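Methylglyoxal reductase (NADPH-dependent) (Candida albicans SC5314, PDB 6KWS) probably reduces methylglyoxal with NADPH as the electron donor, as an oxidoreductase of the dihydroflavonol-4-reductase subfamily of the NAD(P)-dependent epimerase/dehydratase family. Local coordinates at residues K19-K24 and A246-F251; N25-G30 and P48-Y53; N219-L224 and S272-I277; G235-V240 and G266-Q271. The protein carries 1 engineered substitution. All coordinates share one frame; numbering follows the deposited sequence.

Interaction 1 (K19-K24 and A246-F251)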
loop_
_atom_site.group_PDB
_atom_site.type_symbol
_atom_site.label_atom_id
_atom_site.label_comp_id
_atom_site.label_asym_id
_atom_site.label_seq_id
_atom_site.Cartn_x
_atom_site.Cartn_y
_atom_site.Cartn_z
ATOM N N LYS A 19 12.275 -7.815 0.599
ATOM C CA LYS A 19 12.743 -8.941 -0.206
ATOM C C LYS A 19 13.339 -8.467 -1.526
ATOM O O LYS A 19 14.428 -8.894 -1.922
ATOM C CB LYS A 19 11.589 -9.913 -0.460
ATOM C CG LYS A 19 12.001 -11.157 -1.216
ATOM C CD LYS A 19 10.820 -11.946 -1.755
ATOM C CE LYS A 19 9.833 -12.343 -0.636
ATOM N NZ LYS A 19 9.343 -13.770 -0.709
ATOM N N GLN A 20 12.645 -7.568 -2.221
ATOM C CA GLN A 20 13.185 -7.091 -3.488
ATOM C C GLN A 20 14.437 -6.245 -3.285
ATOM O O GLN A 20 15.394 -6.366 -4.058
ATOM C CB GLN A 20 12.127 -6.316 -4.255
ATOM C CG GLN A 20 10.868 -7.113 -4.513
ATOM C CD GLN A 20 10.067 -6.493 -5.612
ATOM O OE1 GLN A 20 10.599 -5.697 -6.393
ATOM N NE2 GLN A 20 8.787 -6.829 -5.687
ATOM N N LEU A 21 14.454 -5.390 -2.254
ATOM C CA LEU A 21 15.660 -4.622 -1.955
ATOM C C LEU A 21 16.848 -5.539 -1.675
ATOM O O LEU A 21 17.939 -5.315 -2.198
ATOM C CB LEU A 21 15.421 -3.682 -0.773
ATOM C CG LEU A 21 14.747 -2.319 -1.011
ATOM C CD1 LEU A 21 14.544 -1.607 0.308
ATOM C CD2 LEU A 21 15.552 -1.436 -1.981
ATOM N N LEU A 22 16.662 -6.583 -0.853
ATOM C CA LEU A 22 17.779 -7.483 -0.543
ATOM C C LEU A 22 18.341 -8.129 -1.797
ATOM O O LEU A 22 19.560 -8.307 -1.921
ATOM C CB LEU A 22 17.355 -8.578 0.424
ATOM C CG LEU A 22 17.136 -8.156 1.861
ATOM C CD1 LEU A 22 16.713 -9.381 2.661
ATOM C CD2 LEU A 22 18.397 -7.485 2.447
ATOM N N ALA A 23 17.468 -8.500 -2.734
ATOM C CA ALA A 23 17.905 -9.171 -3.952
ATOM C C ALA A 23 18.615 -8.242 -4.929
ATOM O O ALA A 23 19.168 -8.726 -5.914
ATOM C CB ALA A 23 16.718 -9.830 -4.652
ATOM N N LYS A 24 18.589 -6.931 -4.707
ATOM C CA LYS A 24 19.409 -5.994 -5.461
ATOM C C LYS A 24 20.624 -5.536 -4.657
ATOM O O LYS A 24 21.200 -4.487 -4.948
ATOM C CB LYS A 24 18.567 -4.796 -5.918
ATOM C CG LYS A 24 17.617 -5.109 -7.078
ATOM C CD LYS A 24 16.481 -4.090 -7.236
ATOM C CE LYS A 24 16.408 -3.573 -8.665
ATOM N NZ LYS A 24 15.013 -3.381 -9.175
ATOM N N ALA A 246 7.352 -0.914 -7.340
ATOM C CA ALA A 246 7.255 0.504 -7.670
ATOM C C ALA A 246 7.975 1.355 -6.639
ATOM O O ALA A 246 8.651 2.321 -6.996
ATOM C CB ALA A 246 5.792 0.930 -7.800
ATOM N N HIS A 247 7.867 1.001 -5.356
ATOM C CA HIS A 247 8.649 1.709 -4.347
ATOM C C HIS A 247 10.125 1.742 -4.707
ATOM O O HIS A 247 10.807 2.741 -4.448
ATOM C CB HIS A 247 8.475 1.069 -2.974
ATOM C CG HIS A 247 7.193 1.450 -2.311
ATOM N ND1 HIS A 247 5.968 0.954 -2.715
ATOM C CD2 HIS A 247 6.939 2.309 -1.299
ATOM C CE1 HIS A 247 5.018 1.487 -1.968
ATOM N NE2 HIS A 247 5.581 2.308 -1.097
ATOM N N ILE A 248 10.638 0.665 -5.303
ATOM C CA ILE A 248 12.060 0.651 -5.598
ATOM C C ILE A 248 12.352 1.423 -6.871
ATOM O O ILE A 248 13.299 2.216 -6.918
ATOM C CB ILE A 248 12.578 -0.787 -5.658
ATOM C CG1 ILE A 248 12.624 -1.350 -4.240
ATOM C CG2 ILE A 248 13.946 -0.833 -6.340
ATOM C CD1 ILE A 248 12.486 -2.858 -4.178
ATOM N N ILE A 249 11.545 1.237 -7.916
ATOM C CA ILE A 249 11.766 2.038 -9.116
ATOM C C ILE A 249 11.625 3.519 -8.787
ATOM O O ILE A 249 12.257 4.365 -9.428
ATOM C CB ILE A 249 10.810 1.615 -10.259
ATOM C CG1 ILE A 249 10.874 0.104 -10.523
ATOM C CG2 ILE A 249 11.123 2.380 -11.536
ATOM C CD1 ILE A 249 12.208 -0.366 -11.024
ATOM N N ALA A 250 10.867 3.847 -7.738
ATOM C CA ALA A 250 10.554 5.241 -7.452
ATOM C C ALA A 250 11.781 6.044 -7.040
ATOM O O ALA A 250 11.814 7.262 -7.265
ATOM C CB ALA A 250 9.486 5.334 -6.366
ATOM N N PHE A 251 12.786 5.414 -6.423
ATOM C CA PHE A 251 14.012 6.144 -6.125
ATOM C C PHE A 251 15.185 5.783 -7.036
ATOM O O PHE A 251 16.161 6.533 -7.080
ATOM C CB PHE A 251 14.413 5.961 -4.652
ATOM C CG PHE A 251 14.933 4.590 -4.314
ATOM C CD1 PHE A 251 16.246 4.225 -4.609
ATOM C CD2 PHE A 251 14.127 3.678 -3.662
ATOM C CE1 PHE A 251 16.733 2.963 -4.294
ATOM C CE2 PHE A 251 14.603 2.419 -3.346
ATOM C CZ PHE A 251 15.914 2.063 -3.658
#
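Ile248 of helix 240-252 reaches across to Gln20 and Leu21 of helix 12-23, and its two branches do different work. With CG1 beside the backbone N (chi1 -72°) and the chain nearly extended beyond it, CD1 is carried to the opposite helix, where it lies 3.5 Å from Gln20 CB. Leu21 comes in obliquely from the next position, its CD2 3.7 Å from Ile248 CG1. The other branch faces Lys24: Ile248 CG2 is 4.0 Å from NZ of Lys24, whose ammonium also makes a long, weak ion pair with Glu252. A beta-branched residue suits this place, since one branch can pack against Gln20 and Leu21 while the other lies against the lysine end.

The same Leu21 methyl has a second partner. Phe251 has CG between its backbone N and carbonyl carbon (chi1 72°), which turns the ring so that its edge meets Leu21, Phe251 CZ lying 3.9 Å from Leu21 CD2, while Ile248 O lies over one face. Gln20 meets Ile248 mainly through CB, its amide NE2 donating to Arg241 O near the start of the partner helix.

The axes of the short segments 19-23 and 246-251 approach to 10.5 Å at 50°. Leu21 and Phe251 both press on Leu79 of strand 75-80, so this is two helices packed side by side on one face of a Rossmann sheet, helix 12-23 being the one whose Phe12 and Ile13 bind NADPH.

Interaction 2 (N25-G30 and P48-Y53). Engineered in segment 48-53: Lys49 (natural residue Gln).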
loop_
_atom_site.group_PDB
_atom_site.type_symbol
_atom_site.label_atom_id
_atom_site.label_comp_id
_atom_site.label_asym_id
_atom_site.label_seq_id
_atom_site.Cartn_x
_atom_site.Cartn_y
_atom_site.Cartn_z
ATOM N N ASN A 25 21.003 -6.300 -3.634
ATOM C CA ASN A 25 22.205 -6.051 -2.838
ATOM C C ASN A 25 22.248 -4.639 -2.250
ATOM O O ASN A 25 23.319 -4.033 -2.145
ATOM C CB ASN A 25 23.473 -6.346 -3.655
ATOM C CG ASN A 25 23.448 -7.742 -4.299
ATOM O OD1 ASN A 25 23.152 -8.752 -3.637
ATOM N ND2 ASN A 25 23.738 -7.798 -5.602
ATOM N N TYR A 26 21.099 -4.102 -1.847
ATOM C CA TYR A 26 21.109 -2.936 -0.975
ATOM C C TYR A 26 21.314 -3.360 0.473
ATOM O O TYR A 26 21.016 -4.492 0.867
ATOM C CB TYR A 26 19.808 -2.148 -1.077
ATOM C CG TYR A 26 19.593 -1.455 -2.394
ATOM C CD1 TYR A 26 20.119 -0.179 -2.625
ATOM C CD2 TYR A 26 18.841 -2.062 -3.407
ATOM C CE1 TYR A 26 19.907 0.466 -3.823
ATOM C CE2 TYR A 26 18.623 -1.421 -4.610
ATOM C CZ TYR A 26 19.160 -0.159 -4.812
ATOM O OH TYR A 26 18.954 0.480 -6.011
ATOM N N GLN A 27 21.825 -2.441 1.277
ATOM C CA GLN A 27 21.841 -2.653 2.715
ATOM C C GLN A 27 20.555 -2.056 3.272
ATOM O O GLN A 27 20.277 -0.866 3.080
ATOM C CB GLN A 27 23.092 -2.054 3.360
ATOM C CG GLN A 27 24.315 -2.966 3.207
ATOM C CD GLN A 27 25.341 -2.782 4.310
ATOM O OE1 GLN A 27 26.307 -2.018 4.163
ATOM N NE2 GLN A 27 25.136 -3.483 5.431
ATOM N N VAL A 28 19.752 -2.892 3.919
ATOM C CA VAL A 28 18.427 -2.503 4.377
ATOM C C VAL A 28 18.442 -2.366 5.889
ATOM O O VAL A 28 18.933 -3.248 6.602
ATOM C CB VAL A 28 17.363 -3.510 3.923
ATOM C CG1 VAL A 28 15.971 -2.995 4.264
ATOM C CG2 VAL A 28 17.509 -3.739 2.436
ATOM N N ILE A 29 17.912 -1.255 6.369
ATOM C CA ILE A 29 17.642 -1.054 7.780
ATOM C C ILE A 29 16.139 -0.890 7.907
ATOM O O ILE A 29 15.576 0.132 7.489
ATOM C CB ILE A 29 18.372 0.165 8.350
ATOM C CG1 ILE A 29 19.870 0.059 8.091
ATOM C CG2 ILE A 29 18.057 0.314 9.838
ATOM C CD1 ILE A 29 20.576 1.381 8.262
ATOM N N GLY A 30 15.484 -1.880 8.464
ATOM C CA GLY A 30 14.062 -1.788 8.660
ATOM C C GLY A 30 13.769 -1.241 10.034
ATOM O O GLY A 30 14.515 -1.458 10.975
ATOM N N PRO A 48 20.401 -12.484 6.738
ATOM C CA PRO A 48 21.453 -12.093 5.796
ATOM C C PRO A 48 22.295 -10.956 6.360
ATOM O O PRO A 48 21.901 -10.246 7.293
ATOM C CB PRO A 48 20.672 -11.657 4.554
ATOM C CG PRO A 48 19.356 -11.239 5.059
ATOM C CD PRO A 48 19.063 -12.084 6.269
ATOM N N LYS A 49 23.491 -10.817 5.774
ATOM C CA LYS A 49 24.419 -9.740 6.126
ATOM C C LYS A 49 23.810 -8.373 5.848
ATOM O O LYS A 49 24.021 -7.421 6.608
ATOM C CB LYS A 49 25.715 -9.908 5.325
ATOM C CG LYS A 49 25.445 -10.295 3.848
ATOM C CD LYS A 49 26.704 -10.425 2.969
ATOM C CE LYS A 49 27.529 -11.658 3.336
ATOM N NZ LYS A 49 26.727 -12.931 3.306
ATOM N N ASN A 50 23.051 -8.259 4.757
ATOM C CA ASN A 50 22.529 -6.993 4.260
ATOM C C ASN A 50 21.307 -6.484 5.019
ATOM O O ASN A 50 20.710 -5.492 4.577
ATOM C CB ASN A 50 22.154 -7.142 2.788
ATOM C CG ASN A 50 23.353 -7.120 1.875
ATOM O OD1 ASN A 50 24.467 -6.756 2.287
ATOM N ND2 ASN A 50 23.135 -7.513 0.613
ATOM N N LEU A 51 20.902 -7.122 6.120
ATOM C CA LEU A 51 19.617 -6.825 6.732
ATOM C C LEU A 51 19.792 -6.580 8.215
ATOM O O LEU A 51 20.461 -7.358 8.896
ATOM C CB LEU A 51 18.620 -7.968 6.518
ATOM C CG LEU A 51 17.217 -7.734 7.101
ATOM C CD1 LEU A 51 16.474 -6.547 6.474
ATOM C CD2 LEU A 51 16.398 -8.985 6.971
ATOM N N SER A 52 19.161 -5.529 8.715
ATOM C CA SER A 52 19.197 -5.218 10.138
ATOM C C SER A 52 18.018 -4.304 10.435
ATOM O O SER A 52 17.380 -3.767 9.521
ATOM C CB SER A 52 20.509 -4.552 10.536
ATOM O OG SER A 52 20.675 -3.340 9.814
ATOM N N TYR A 53 17.751 -4.112 11.725
ATOM C CA TYR A 53 16.571 -3.360 12.124
ATOM C C TYR A 53 16.854 -2.441 13.308
ATOM O O TYR A 53 17.766 -2.676 14.106
ATOM C CB TYR A 53 15.410 -4.306 12.465
ATOM C CG TYR A 53 15.562 -5.073 13.767
ATOM C CD1 TYR A 53 15.048 -4.568 14.959
ATOM C CD2 TYR A 53 16.199 -6.307 13.802
ATOM C CE1 TYR A 53 15.169 -5.262 16.152
ATOM C CE2 TYR A 53 16.323 -7.016 14.996
ATOM C CZ TYR A 53 15.803 -6.484 16.173
ATOM O OH TYR A 53 15.909 -7.175 17.377
#
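A beta-alpha-beta crossover of the Rossmann fold is closed here: strands 27-32 and 51-55, joined through helix 35-44, lie side by side and parallel. Val28 grips the partner strand from both sides of Leu51, as a parallel pair requires. Its N donates to Asn50 O over 2.8 Å in a nearly straight bond (175°), and its O accepts from Ser52 N at 3.1 Å. Gly30 N then donates to Ser52 O at 2.9 Å, in the carbonyl plane.

Asn50 sits at the third position of a type I turn from Pro48 to Leu51, a place that asparagine takes readily. Its side chain leans over the start of the other segment, with CB 3.5 Å from Tyr26 O and OD1 3.9 Å from Gln27 CG; the Gln27 and Asn50 side chains meet at about a right angle. Lys49, an engineered residue, turns its end away from the contact. On the face of Val28 and Tyr53, Leu51, its CG trans to the backbone N (chi1 -179°), brings CD1 to 4.1 Å from Val28 CB. On the face of Ile29, the small Ser52 sets OG 3.9 Å from Ile29 CG1.

Helices 12-23 and 35-44 cover the Val28, Leu51 and Tyr53 face: Val28 meets Leu21 and Leu22, Leu51 meets Leu42, and Tyr53 OH bonds to Asp39. Strand 51-55 is outermost within the chain, while strand 27-32 also pairs with strand 3-7.

Interaction 3 (N219-L224 and S272-I277)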
loop_
_atom_site.group_PDB
_atom_site.type_symbol
_atom_site.label_atom_id
_atom_site.label_comp_id
_atom_site.label_asym_id
_atom_site.label_seq_id
_atom_site.Cartn_x
_atom_site.Cartn_y
_atom_site.Cartn_z
ATOM N N ASN A 219 -10.298 -13.164 0.745
ATOM C CA ASN A 219 -10.514 -14.119 1.827
ATOM C C ASN A 219 -11.990 -14.236 2.188
ATOM O O ASN A 219 -12.484 -15.338 2.455
ATOM C CB ASN A 219 -9.704 -13.697 3.053
ATOM C CG ASN A 219 -9.390 -14.856 3.963
ATOM O OD1 ASN A 219 -9.321 -15.993 3.515
ATOM N ND2 ASN A 219 -9.220 -14.581 5.247
ATOM N N SER A 220 -12.711 -13.110 2.209
ATOM C CA SER A 220 -14.103 -13.151 2.630
ATOM C C SER A 220 -14.957 -13.953 1.650
ATOM O O SER A 220 -15.952 -14.566 2.058
ATOM C CB SER A 220 -14.637 -11.732 2.793
ATOM O OG SER A 220 -14.944 -11.173 1.531
ATOM N N ILE A 221 -14.572 -13.986 0.368
ATOM C CA ILE A 221 -15.217 -14.890 -0.587
ATOM C C ILE A 221 -15.089 -16.343 -0.132
ATOM O O ILE A 221 -16.048 -17.121 -0.214
ATOM C CB ILE A 221 -14.626 -14.719 -1.997
ATOM C CG1 ILE A 221 -14.798 -13.293 -2.530
ATOM C CG2 ILE A 221 -15.220 -15.741 -2.930
ATOM C CD1 ILE A 221 -16.198 -12.805 -2.516
ATOM N N LEU A 222 -13.902 -16.740 0.338
ATOM C CA LEU A 222 -13.680 -18.144 0.676
ATOM C C LEU A 222 -14.509 -18.615 1.861
ATOM O O LEU A 222 -14.613 -19.825 2.074
ATOM C CB LEU A 222 -12.200 -18.408 0.970
ATOM C CG LEU A 222 -11.260 -18.149 -0.201
ATOM C CD1 LEU A 222 -9.822 -18.406 0.164
ATOM C CD2 LEU A 222 -11.668 -19.004 -1.364
ATOM N N LYS A 223 -15.101 -17.712 2.637
ATOM C CA LYS A 223 -15.916 -18.118 3.772
ATOM C C LYS A 223 -17.409 -18.129 3.465
ATOM O O LYS A 223 -18.213 -18.289 4.380
ATOM C CB LYS A 223 -15.645 -17.213 4.968
ATOM C CG LYS A 223 -14.196 -17.184 5.388
ATOM C CD LYS A 223 -14.046 -16.254 6.563
ATOM C CE LYS A 223 -12.648 -15.709 6.656
ATOM N NZ LYS A 223 -12.720 -14.335 7.222
ATOM N N LEU A 224 -17.798 -17.970 2.212
ATOM C CA LEU A 224 -19.206 -18.027 1.860
ATOM C C LEU A 224 -19.643 -19.463 1.591
ATOM O O LEU A 224 -18.886 -20.275 1.054
ATOM C CB LEU A 224 -19.477 -17.162 0.632
ATOM C CG LEU A 224 -19.048 -15.714 0.821
ATOM C CD1 LEU A 224 -19.357 -14.897 -0.428
ATOM C CD2 LEU A 224 -19.714 -15.126 2.069
ATOM N N SER A 272 -16.056 -10.742 -10.054
ATOM C CA SER A 272 -14.813 -11.045 -10.748
ATOM C C SER A 272 -14.017 -12.074 -9.973
ATOM O O SER A 272 -13.478 -13.023 -10.554
ATOM C CB SER A 272 -13.987 -9.777 -10.925
ATOM O OG SER A 272 -14.754 -8.770 -11.543
ATOM N N LEU A 273 -13.956 -11.912 -8.651
ATOM C CA LEU A 273 -13.153 -12.799 -7.819
ATOM C C LEU A 273 -13.783 -14.177 -7.720
ATOM O O LEU A 273 -13.095 -15.193 -7.864
ATOM C CB LEU A 273 -12.986 -12.180 -6.439
ATOM C CG LEU A 273 -12.561 -10.721 -6.465
ATOM C CD1 LEU A 273 -12.406 -10.217 -5.040
ATOM C CD2 LEU A 273 -11.266 -10.563 -7.267
ATOM N N VAL A 274 -15.095 -14.222 -7.456
ATOM C CA VAL A 274 -15.851 -15.476 -7.454
ATOM C C VAL A 274 -15.572 -16.277 -8.722
ATOM O O VAL A 274 -15.160 -17.443 -8.660
ATOM C CB VAL A 274 -17.353 -15.201 -7.296
ATOM C CG1 VAL A 274 -18.125 -16.498 -7.394
ATOM C CG2 VAL A 274 -17.612 -14.515 -5.964
ATOM N N ASP A 275 -15.764 -15.648 -9.890
ATOM C CA ASP A 275 -15.549 -16.330 -11.169
ATOM C C ASP A 275 -14.147 -16.925 -11.275
ATOM O O ASP A 275 -13.987 -18.080 -11.696
ATOM C CB ASP A 275 -15.795 -15.371 -12.338
ATOM C CG ASP A 275 -17.281 -15.061 -12.560
ATOM O OD1 ASP A 275 -18.144 -15.761 -11.966
ATOM O OD2 ASP A 275 -17.580 -14.113 -13.338
ATOM N N ILE A 276 -13.113 -16.147 -10.923
ATOM C CA ILE A 276 -11.745 -16.658 -10.996
ATOM C C ILE A 276 -11.583 -17.874 -10.097
ATOM O O ILE A 276 -10.981 -18.883 -10.492
ATOM C CB ILE A 276 -10.725 -15.571 -10.630
ATOM C CG1 ILE A 276 -10.693 -14.467 -11.693
ATOM C CG2 ILE A 276 -9.355 -16.189 -10.466
ATOM C CD1 ILE A 276 -9.621 -13.400 -11.452
ATOM N N ILE A 277 -12.120 -17.800 -8.877
ATOM C CA ILE A 277 -11.936 -18.881 -7.917
ATOM C C ILE A 277 -12.685 -20.126 -8.381
ATOM O O ILE A 277 -12.124 -21.232 -8.410
ATOM C CB ILE A 277 -12.370 -18.421 -6.510
ATOM C CG1 ILE A 277 -11.478 -17.256 -6.049
ATOM C CG2 ILE A 277 -12.330 -19.580 -5.490
ATOM C CD1 ILE A 277 -11.880 -16.655 -4.702
#
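Leu273, Val274 and Ile277 of helix 270-280 pack against Ile221 and Leu222 of helix 216-222, a purely apolar helix-to-helix contact. Both helices lie in the C-terminal half of the chain, which in extended short-chain dehydrogenases generally includes the smaller, substrate-side domain; this packing itself is away from the annotated NADPH sites.

Leu273 comes first and meets Ile221 through its root: Leu273 CB is 4.4 Å from Ile221 CG1. Its side chain also touches Ile217 and Ile218 of helix 216-222 and Val327 of helix 323-337, so leucine's length is used to bridge three helices.

Val274 follows, the residue whose CA is nearest that of Ile221. Its CG1 is trans to the backbone N (chi1 176°), leaving CG2 as the methyl that meets Ile221, at 4.1 Å from both CG2 and CD1 of that residue. Ile221 can offer two methyls at once because its chain folds back at chi2 (-55°); the two side chains meet at about a right angle, and a compact valine fits so close an approach of the backbones.

One turn beyond Leu273, Ile277 points back across the contact with its chain extended beyond CG1. Its side chain also meets Ile288 of a loop, which adds a further apolar neighbour to this buried isoleucine. The terminal methyl closes the patch between two residues of the other helix: Ile277 CD1 lies 3.9 Å from Ile221 CG2 and 4.1 Å from Leu222 CD2.

Interaction 4 (G235-V240 and G266-Q271)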
loop_
_atom_site.group_PDB
_atom_site.type_symbol
_atom_site.label_atom_id
_atom_site.label_comp_id
_atom_site.label_asym_id
_atom_site.label_seq_id
_atom_site.Cartn_x
_atom_site.Cartn_y
_atom_site.Cartn_z
ATOM N N GLY A 235 -13.689 -1.839 -7.270
ATOM C CA GLY A 235 -12.743 -0.751 -7.351
ATOM C C GLY A 235 -11.586 -1.131 -8.248
ATOM O O GLY A 235 -11.652 -2.105 -9.000
ATOM N N GLY A 236 -10.550 -0.314 -8.191
ATOM C CA GLY A 236 -9.308 -0.694 -8.794
ATOM C C GLY A 236 -8.521 -1.588 -7.864
ATOM O O GLY A 236 -8.687 -1.564 -6.648
ATOM N N TRP A 237 -7.655 -2.406 -8.445
ATOM C CA TRP A 237 -6.796 -3.272 -7.662
ATOM C C TRP A 237 -5.419 -3.247 -8.307
ATOM O O TRP A 237 -5.262 -2.847 -9.463
ATOM C CB TRP A 237 -7.352 -4.707 -7.607
ATOM C CG TRP A 237 -7.207 -5.329 -8.950
ATOM C CD1 TRP A 237 -8.052 -5.201 -10.018
ATOM C CD2 TRP A 237 -6.086 -6.087 -9.414
ATOM N NE1 TRP A 237 -7.530 -5.852 -11.115
ATOM C CE2 TRP A 237 -6.324 -6.404 -10.767
ATOM C CE3 TRP A 237 -4.902 -6.531 -8.809
ATOM C CZ2 TRP A 237 -5.427 -7.144 -11.522
ATOM C CZ3 TRP A 237 -4.024 -7.269 -9.555
ATOM C CH2 TRP A 237 -4.288 -7.570 -10.903
ATOM N N VAL A 238 -4.427 -3.706 -7.556
ATOM C CA VAL A 238 -3.072 -3.877 -8.067
ATOM C C VAL A 238 -2.404 -4.914 -7.177
ATOM O O VAL A 238 -2.707 -5.005 -5.985
ATOM C CB VAL A 238 -2.319 -2.528 -8.071
ATOM C CG1 VAL A 238 -2.275 -1.979 -6.669
ATOM C CG2 VAL A 238 -0.927 -2.679 -8.607
ATOM N N ASP A 239 -1.532 -5.730 -7.764
ATOM C CA ASP A 239 -0.854 -6.764 -6.990
ATOM C C ASP A 239 0.231 -6.148 -6.111
ATOM O O ASP A 239 0.935 -5.219 -6.523
ATOM C CB ASP A 239 -0.252 -7.819 -7.924
ATOM C CG ASP A 239 0.358 -9.002 -7.172
ATOM O OD1 ASP A 239 1.527 -8.915 -6.712
ATOM O OD2 ASP A 239 -0.332 -10.033 -7.062
ATOM N N VAL A 240 0.369 -6.696 -4.895
ATOM C CA VAL A 240 1.277 -6.165 -3.880
ATOM C C VAL A 240 2.720 -6.197 -4.353
ATOM O O VAL A 240 3.518 -5.319 -3.995
ATOM C CB VAL A 240 1.114 -6.949 -2.562
ATOM C CG1 VAL A 240 1.444 -8.405 -2.779
ATOM C CG2 VAL A 240 1.986 -6.358 -1.449
ATOM N N GLY A 266 -6.119 -2.639 -12.802
ATOM C CA GLY A 266 -7.388 -2.900 -13.431
ATOM C C GLY A 266 -8.520 -2.754 -12.441
ATOM O O GLY A 266 -8.349 -2.239 -11.337
ATOM N N ARG A 267 -9.680 -3.226 -12.865
ATOM C CA ARG A 267 -10.910 -3.061 -12.116
ATOM C C ARG A 267 -11.439 -4.431 -11.717
ATOM O O ARG A 267 -11.168 -5.439 -12.381
ATOM C CB ARG A 267 -11.945 -2.297 -12.952
ATOM C CG ARG A 267 -11.554 -0.876 -13.258
ATOM C CD ARG A 267 -11.373 -0.076 -11.977
ATOM N NE ARG A 267 -11.726 1.335 -12.159
ATOM C CZ ARG A 267 -12.004 2.178 -11.161
ATOM N NH1 ARG A 267 -11.981 1.758 -9.899
ATOM N NH2 ARG A 267 -12.320 3.444 -11.427
ATOM N N PHE A 268 -12.177 -4.476 -10.614
ATOM C CA PHE A 268 -12.805 -5.725 -10.198
ATOM C C PHE A 268 -14.136 -5.424 -9.527
ATOM O O PHE A 268 -14.347 -4.331 -8.980
ATOM C CB PHE A 268 -11.938 -6.517 -9.210
ATOM C CG PHE A 268 -11.980 -5.964 -7.823
ATOM C CD1 PHE A 268 -11.214 -4.856 -7.482
ATOM C CD2 PHE A 268 -12.824 -6.510 -6.871
ATOM C CE1 PHE A 268 -11.274 -4.311 -6.196
ATOM C CE2 PHE A 268 -12.893 -5.976 -5.600
ATOM C CZ PHE A 268 -12.118 -4.875 -5.256
ATOM N N THR A 269 -15.024 -6.415 -9.562
ATOM C CA THR A 269 -16.090 -6.543 -8.578
ATOM C C THR A 269 -15.948 -7.888 -7.878
ATOM O O THR A 269 -15.140 -8.732 -8.271
ATOM C CB THR A 269 -17.483 -6.430 -9.203
ATOM O OG1 THR A 269 -17.877 -7.711 -9.715
ATOM C CG2 THR A 269 -17.493 -5.398 -10.306
ATOM N N SER A 270 -16.731 -8.090 -6.820
ATOM C CA SER A 270 -16.650 -9.364 -6.116
ATOM C C SER A 270 -16.965 -10.520 -7.043
ATOM O O SER A 270 -16.383 -11.601 -6.906
ATOM C CB SER A 270 -17.590 -9.379 -4.922
ATOM O OG SER A 270 -17.047 -8.588 -3.894
ATOM N N GLN A 271 -17.862 -10.307 -8.003
ATOM C CA GLN A 271 -18.157 -11.366 -8.957
ATOM C C GLN A 271 -16.922 -11.723 -9.779
ATOM O O GLN A 271 -16.733 -12.890 -10.146
ATOM C CB GLN A 271 -19.322 -10.947 -9.857
ATOM C CG GLN A 271 -19.730 -12.004 -10.846
ATOM C CD GLN A 271 -20.452 -13.176 -10.198
ATOM O OE1 GLN A 271 -21.497 -13.010 -9.555
ATOM N NE2 GLN A 271 -19.900 -14.374 -10.375
#
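Gly235 and Phe268 form a hydrogen-bonded pair between antiparallel strands 234-239 and 260-269 of the large mixed sheet, Phe268 N reaching Gly235 O at 2.9 Å and Gly235 N reaching Phe268 O at 3.1 Å. Two residues along, Trp237 N donates to Gly266 O at 3.0 Å, while the return bond is weak. The short strand segments run at 117° to each other, well off ideal antiparallel.

Both hydrogen-bonded pairs set an aromatic residue against a glycine. Gly235 N lies 3.6 Å above one face of the Phe268 ring; likewise Gly266 N lies over one face of the Trp237 indole. Both rings get there with CG between the backbone N and carbonyl carbon (chi1 77° and 70°), and a glycine leaves room for them. The two side chains also touch, Trp237 CB lying 3.9 Å from Phe268 CD1. In the non-hydrogen-bonded pair between them, Arg267 lays CD 3.8 Å from Gly236 CA, its guanidinium held by Glu136 and by Ala305 O.

Further out, Phe198 meets Phe268 edge-to-face, and Leu323 and Ser326 of helix 323-337 back Trp237, about 7 Å from the side chain of NADPH-binding Val197. At the N-cap of the next helix, Thr269 OG1 accepts a weak bond from Gln271 N at 3.1 Å.

Interactions 1 and 2 adjoin at one end of the large sheet: Leu21 touches Val28 as well as Ile248, so helix 12-23 links the two. Interactions 3 and 4 adjoin on the far side, sharing helix 270-280, with Leu273 against Phe268. Both helix pairs are buried and rely on methyl packing without a hydrogen bond between their segments, though interaction 1 has a lysine at its margin and interaction 3 has no charged group. The two strand pairs are joined by backbone bonds, but interaction 2 is parallel, partly exposed and at the sheet's edge, whereas interaction 4 is antiparallel, buried and built on glycine and aromatic residues. Helix 240-252 follows directly from strand 234-239, connecting interaction 4 to interaction 1.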